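Local coordinates for protein exodeoxyribonuclease 10 (Escherichia coli, PDB 4FZX) that degrades single-stranded and double-stranded DNA exonucleolytically from the 3' end towards the 5' end, using magnesium as cofactor, at residues C[35-43]-C[52-60]. Sequence-based numbering, arbitrary orientation.
Sequences HLVRPDRPI and RITEAMVAD
E55 has CG anti to its carbonyl carbon, and a bend at chi2 (-87°) folds its carboxylate back over I43. E55 OE2 accepts from I43 N at 2.8 Å. The bond is nearly straight at 168°, but the N-H comes from above the carboxylate plane. One water joins E55 OE1 to R41 O, another joins OE2 to I43 O. I43 CD1 lies 3.7 Å from E55 CD, reaches I53 O, and packs on E55 CG and V58 CG2. With an alanine here, E55 CG and V58 CG2 would probably lose their packing partner, leaving a gap between them. The contact lies in the DEDDh exonuclease domain, where the chain leaves edge strand 28-36, passes through helix 45-51 and returns as the short helix 55-58. T54 is the N-cap of that last helix, its OG1 accepting from M57 N. V58 points at the strand exit, with V58 CB 3.4 Å from V37 O. V58 CG1 meets L36 CD2 at 3.8 Å; V58 CG2 packs on P39 CD. L36 CD2 also touches I53 CG2. The extended R38 runs past V58 O, and A59 O sits over one guanidinium face, 3.6 Å from R38 NE.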
ATOM      1  N   HIS C  35      18.183 -11.193 -40.069  1.00  8.90           N
ATOM      2  CA  HIS C  35      18.150 -10.646 -41.406  1.00 10.05           C
ATOM      3  C   HIS C  35      18.483  -9.174 -41.314  1.00 11.30           C
ATOM      4  O   HIS C  35      17.883  -8.443 -40.494  1.00 11.31           O
ATOM      5  CB  HIS C  35      16.749 -10.779 -42.019  1.00  9.37           C
ATOM      6  CG  HIS C  35      16.307 -12.190 -42.213  1.00 11.27           C
ATOM      7  ND1 HIS C  35      15.789 -12.954 -41.188  1.00  9.21           N
ATOM      8  CD2 HIS C  35      16.350 -12.994 -43.302  1.00  9.84           C
ATOM      9  CE1 HIS C  35      15.494 -14.157 -41.650  1.00 11.39           C
ATOM     10  NE2 HIS C  35      15.803 -14.199 -42.934  1.00 13.00           N
ATOM     11  N   LEU C  36      19.341  -8.717 -42.227  1.00  8.97           N
ATOM     12  CA  LEU C  36      19.370  -7.310 -42.571  1.00  9.54           C
ATOM     13  C   LEU C  36      18.177  -6.983 -43.450  1.00  9.54           C
ATOM     14  O   LEU C  36      17.793  -7.778 -44.310  1.00  9.85           O
ATOM     15  CB  LEU C  36      20.671  -6.957 -43.292  1.00  9.20           C
ATOM     16  CG  LEU C  36      21.888  -6.877 -42.378  1.00 10.52           C
ATOM     17  CD1 LEU C  36      23.177  -7.193 -43.159  1.00  8.53           C
ATOM     18  CD2 LEU C  36      21.945  -5.496 -41.725  1.00  7.94           C
ATOM     19  N   VAL C  37      17.673  -5.767 -43.309  1.00  9.11           N
ATOM     20  CA  VAL C  37      16.397  -5.411 -43.868  1.00 10.68           C
ATOM     21  C   VAL C  37      16.481  -4.035 -44.523  1.00 11.94           C
ATOM     22  O   VAL C  37      17.090  -3.111 -43.967  1.00 11.19           O
ATOM     23  CB  VAL C  37      15.313  -5.356 -42.774  1.00 11.25           C
ATOM     24  CG1 VAL C  37      14.005  -4.778 -43.339  1.00  6.34           C
ATOM     25  CG2 VAL C  37      15.102  -6.726 -42.169  1.00 10.60           C
ATOM     26  N   ARG C  38      15.865  -3.906 -45.695  1.00 10.98           N
ATOM     27  CA  ARG C  38      15.742  -2.617 -46.350  1.00 13.33           C
ATOM     28  C   ARG C  38      14.639  -1.775 -45.706  1.00 13.38           C
ATOM     29  O   ARG C  38      13.496  -2.170 -45.689  1.00 14.96           O
ATOM     30  CB  ARG C  38      15.446  -2.818 -47.830  1.00 13.45           C
ATOM     31  CG  ARG C  38      15.547  -1.559 -48.671  1.00 15.08           C
ATOM     32  CD  ARG C  38      15.186  -1.896 -50.092  1.00 20.77           C
ATOM     33  NE  ARG C  38      15.193  -0.732 -50.971  1.00 27.72           N
ATOM     34  CZ  ARG C  38      14.816  -0.766 -52.247  1.00 31.70           C
ATOM     35  NH1 ARG C  38      14.381  -1.903 -52.787  1.00 28.93           N
ATOM     36  NH2 ARG C  38      14.859   0.338 -52.983  1.00 35.24           N
ATOM     37  N   PRO C  39      14.990  -0.605 -45.170  1.00 14.26           N
ATOM     38  CA  PRO C  39      14.006   0.134 -44.384  1.00 14.62           C
ATOM     39  C   PRO C  39      13.042   0.935 -45.265  1.00 15.38           C
ATOM     40  O   PRO C  39      13.326   1.176 -46.428  1.00 14.20           O
ATOM     41  CB  PRO C  39      14.878   1.084 -43.560  1.00 12.92           C
ATOM     42  CG  PRO C  39      16.055   1.330 -44.436  1.00 13.09           C
ATOM     43  CD  PRO C  39      16.315   0.045 -45.161  1.00 12.94           C
ATOM     44  N   ASP C  40      11.919   1.361 -44.693  1.00 17.00           N
ATOM     45  CA  ASP C  40      10.916   2.109 -45.436  1.00 18.57           C
ATOM     46  C   ASP C  40      11.264   3.605 -45.468  1.00 19.29           C
ATOM     47  O   ASP C  40      10.461   4.429 -45.899  1.00 20.68           O
ATOM     48  CB  ASP C  40       9.520   1.896 -44.823  1.00 19.29           C
ATOM     49  CG  ASP C  40       9.431   2.354 -43.355  1.00 22.56           C
ATOM     50  OD1 ASP C  40      10.426   2.872 -42.807  1.00 24.92           O
ATOM     51  OD2 ASP C  40       8.357   2.185 -42.742  1.00 28.81           O
ATOM     52  N   ARG C  41      12.450   3.950 -44.978  1.00 18.90           N
ATOM     53  CA  ARG C  41      12.818   5.344 -44.792  1.00 18.87           C
ATOM     54  C   ARG C  41      14.321   5.452 -44.582  1.00 18.86           C
ATOM     55  O   ARG C  41      14.980   4.445 -44.326  1.00 19.18           O
ATOM     56  CB  ARG C  41      12.071   5.934 -43.595  1.00 17.85           C
ATOM     57  CG  ARG C  41      12.656   5.532 -42.249  1.00 18.79           C
ATOM     58  CD  ARG C  41      11.689   5.848 -41.126  1.00 18.93           C
ATOM     59  NE  ARG C  41      10.480   5.042 -41.229  1.00 20.32           N
ATOM     60  CZ  ARG C  41       9.434   5.158 -40.421  1.00 21.83           C
ATOM     61  NH1 ARG C  41       9.458   6.040 -39.420  1.00 20.70           N
ATOM     62  NH2 ARG C  41       8.374   4.376 -40.598  1.00 17.22           N
ATOM     63  N   PRO C  42      14.871   6.678 -44.676  1.00 18.28           N
ATOM     64  CA  PRO C  42      16.313   6.846 -44.511  1.00 17.30           C
ATOM     65  C   PRO C  42      16.757   6.519 -43.087  1.00 16.84           C
ATOM     66  O   PRO C  42      16.021   6.764 -42.133  1.00 16.90           O
ATOM     67  CB  PRO C  42      16.542   8.343 -44.810  1.00 17.73           C
ATOM     68  CG  PRO C  42      15.223   8.858 -45.379  1.00 19.37           C
ATOM     69  CD  PRO C  42      14.172   7.971 -44.796  1.00 18.46           C
ATOM     70  N   ILE C  43      17.969   5.994 -42.947  1.00 15.73           N
ATOM     71  CA  ILE C  43      18.555   5.763 -41.635  1.00 15.43           C
ATOM     72  C   ILE C  43      19.097   7.081 -41.070  1.00 16.24           C
ATOM     73  O   ILE C  43      19.943   7.731 -41.697  1.00 17.04           O
ATOM     74  CB  ILE C  43      19.722   4.770 -41.731  1.00 14.76           C
ATOM     75  CG1 ILE C  43      19.262   3.452 -42.346  1.00 14.03           C
ATOM     76  CG2 ILE C  43      20.387   4.565 -40.371  1.00 13.66           C
ATOM     77  CD1 ILE C  43      20.404   2.629 -42.892  1.00 15.11           C
ATOM     78  N   ARG C  52      25.409   1.066 -36.447  1.00 12.88           N
ATOM     79  CA  ARG C  52      26.484   1.078 -37.434  1.00 14.22           C
ATOM     80  C   ARG C  52      26.129   0.224 -38.637  1.00 14.75           C
ATOM     81  O   ARG C  52      26.966  -0.510 -39.179  1.00 15.39           O
ATOM     82  CB  ARG C  52      27.803   0.631 -36.816  1.00 14.28           C
ATOM     83  CG  ARG C  52      28.440   1.683 -35.920  1.00 18.17           C
ATOM     84  CD  ARG C  52      29.665   1.130 -35.241  1.00 25.10           C
ATOM     85  NE  ARG C  52      29.336   0.463 -33.992  1.00 30.88           N
ATOM     86  CZ  ARG C  52      30.140  -0.396 -33.372  1.00 35.63           C
ATOM     87  NH1 ARG C  52      31.297  -0.747 -33.922  1.00 35.89           N
ATOM     88  NH2 ARG C  52      29.765  -0.939 -32.222  1.00 37.34           N
ATOM     89  N   ILE C  53      24.859   0.285 -39.007  1.00 13.48           N
ATOM     90  CA  ILE C  53      24.407  -0.268 -40.250  1.00 12.19           C
ATOM     91  C   ILE C  53      24.195   0.874 -41.213  1.00 12.31           C
ATOM     92  O   ILE C  53      23.433   1.802 -40.926  1.00 11.14           O
ATOM     93  CB  ILE C  53      23.081  -1.054 -40.061  1.00 13.21           C
ATOM     94  CG1 ILE C  53      23.304  -2.200 -39.060  1.00 13.61           C
ATOM     95  CG2 ILE C  53      22.570  -1.571 -41.419  1.00 10.62           C
ATOM     96  CD1 ILE C  53      22.040  -2.776 -38.437  1.00 14.87           C
ATOM     97  N   THR C  54      24.914   0.827 -42.330  1.00 12.32           N
ATOM     98  CA  THR C  54      24.928   1.911 -43.293  1.00 12.42           C
ATOM     99  C   THR C  54      23.850   1.641 -44.332  1.00 13.21           C
ATOM    100  O   THR C  54      23.311   0.549 -44.386  1.00 11.38           O
ATOM    101  CB  THR C  54      26.278   1.962 -44.020  1.00 13.73           C
ATOM    102  OG1 THR C  54      26.425   0.772 -44.802  1.00  8.50           O
ATOM    103  CG2 THR C  54      27.452   2.056 -43.010  1.00  9.27           C
ATOM    104  N   GLU C  55      23.576   2.629 -45.188  1.00 14.48           N
ATOM    105  CA  GLU C  55      22.554   2.484 -46.223  1.00 14.51           C
ATOM    106  C   GLU C  55      22.994   1.458 -47.263  1.00 14.24           C
ATOM    107  O   GLU C  55      22.170   0.690 -47.777  1.00 14.14           O
ATOM    108  CB  GLU C  55      22.264   3.834 -46.894  1.00 15.48           C
ATOM    109  CG  GLU C  55      21.642   4.882 -45.953  1.00 18.77           C
ATOM    110  CD  GLU C  55      20.114   4.797 -45.887  1.00 24.26           C
ATOM    111  OE1 GLU C  55      19.533   3.854 -46.489  1.00 21.67           O
ATOM    112  OE2 GLU C  55      19.497   5.677 -45.229  1.00 21.92           O
ATOM    113  N   ALA C  56      24.297   1.420 -47.546  1.00 12.25           N
ATOM    114  CA  ALA C  56      24.817   0.475 -48.507  1.00 12.56           C
ATOM    115  C   ALA C  56      24.708  -0.964 -48.000  1.00 13.24           C
ATOM    116  O   ALA C  56      24.574  -1.895 -48.793  1.00 13.01           O
ATOM    117  CB  ALA C  56      26.249   0.810 -48.893  1.00 11.78           C
HETATM  118  N   MSE C  57      24.760  -1.147 -46.686  1.00 13.65           N
HETATM  119  CA  MSE C  57      24.665  -2.499 -46.126  1.00 14.97           C
HETATM  120  C   MSE C  57      23.263  -3.088 -46.329  1.00 15.57           C
HETATM  121  O   MSE C  57      23.095  -4.301 -46.348  1.00 16.61           O
HETATM  122  CB  MSE C  57      25.044  -2.519 -44.646  1.00 13.39           C
HETATM  123  CG  MSE C  57      26.523  -2.653 -44.390  1.00 14.18           C
HETATM  124 SE   MSE C  57      26.962  -2.196 -42.541  1.00 26.11          SE
HETATM  125  CE  MSE C  57      26.304  -3.827 -41.666  1.00 22.03           C
ATOM    126  N   VAL C  58      22.271  -2.227 -46.539  1.00 15.68           N
ATOM    127  CA  VAL C  58      20.882  -2.696 -46.602  1.00 15.53           C
ATOM    128  C   VAL C  58      20.149  -2.371 -47.905  1.00 16.78           C
ATOM    129  O   VAL C  58      18.985  -2.751 -48.076  1.00 16.88           O
ATOM    130  CB  VAL C  58      20.040  -2.244 -45.365  1.00 14.72           C
ATOM    131  CG1 VAL C  58      20.641  -2.789 -44.083  1.00 11.55           C
ATOM    132  CG2 VAL C  58      19.937  -0.739 -45.294  1.00 11.28           C
ATOM    133  N   ALA C  59      20.874  -1.787 -48.862  1.00 18.17           N
ATOM    134  CA  ALA C  59      20.283  -1.245 -50.097  1.00 18.97           C
ATOM    135  C   ALA C  59      19.541  -2.274 -50.947  1.00 19.97           C
ATOM    136  O   ALA C  59      18.562  -1.942 -51.601  1.00 20.85           O
ATOM    137  CB  ALA C  59      21.351  -0.531 -50.939  1.00 18.94           C
ATOM    138  N   ASP C  60      20.031  -3.509 -50.957  1.00 21.36           N
ATOM    139  CA  ASP C  60      19.480  -4.570 -51.811  1.00 21.68           C
ATOM    140  C   ASP C  60      18.793  -5.675 -50.982  1.00 20.54           C
ATOM    141  O   ASP C  60      18.673  -6.814 -51.424  1.00 21.44           O
ATOM    142  CB  ASP C  60      20.611  -5.195 -52.626  1.00 22.36           C
ATOM    143  CG  ASP C  60      21.706  -5.754 -51.746  1.00 29.38           C
ATOM    144  OD1 ASP C  60      21.871  -5.249 -50.603  1.00 39.19           O
ATOM    145  OD2 ASP C  60      22.363  -6.733 -52.152  1.00 38.12           O
TER
HETATM  146  O   HOH W   1      16.964   4.065 -46.248  1.00 15.67           O
HETATM  147  O   HOH W   2      20.788   7.699 -44.140  1.00 25.67           O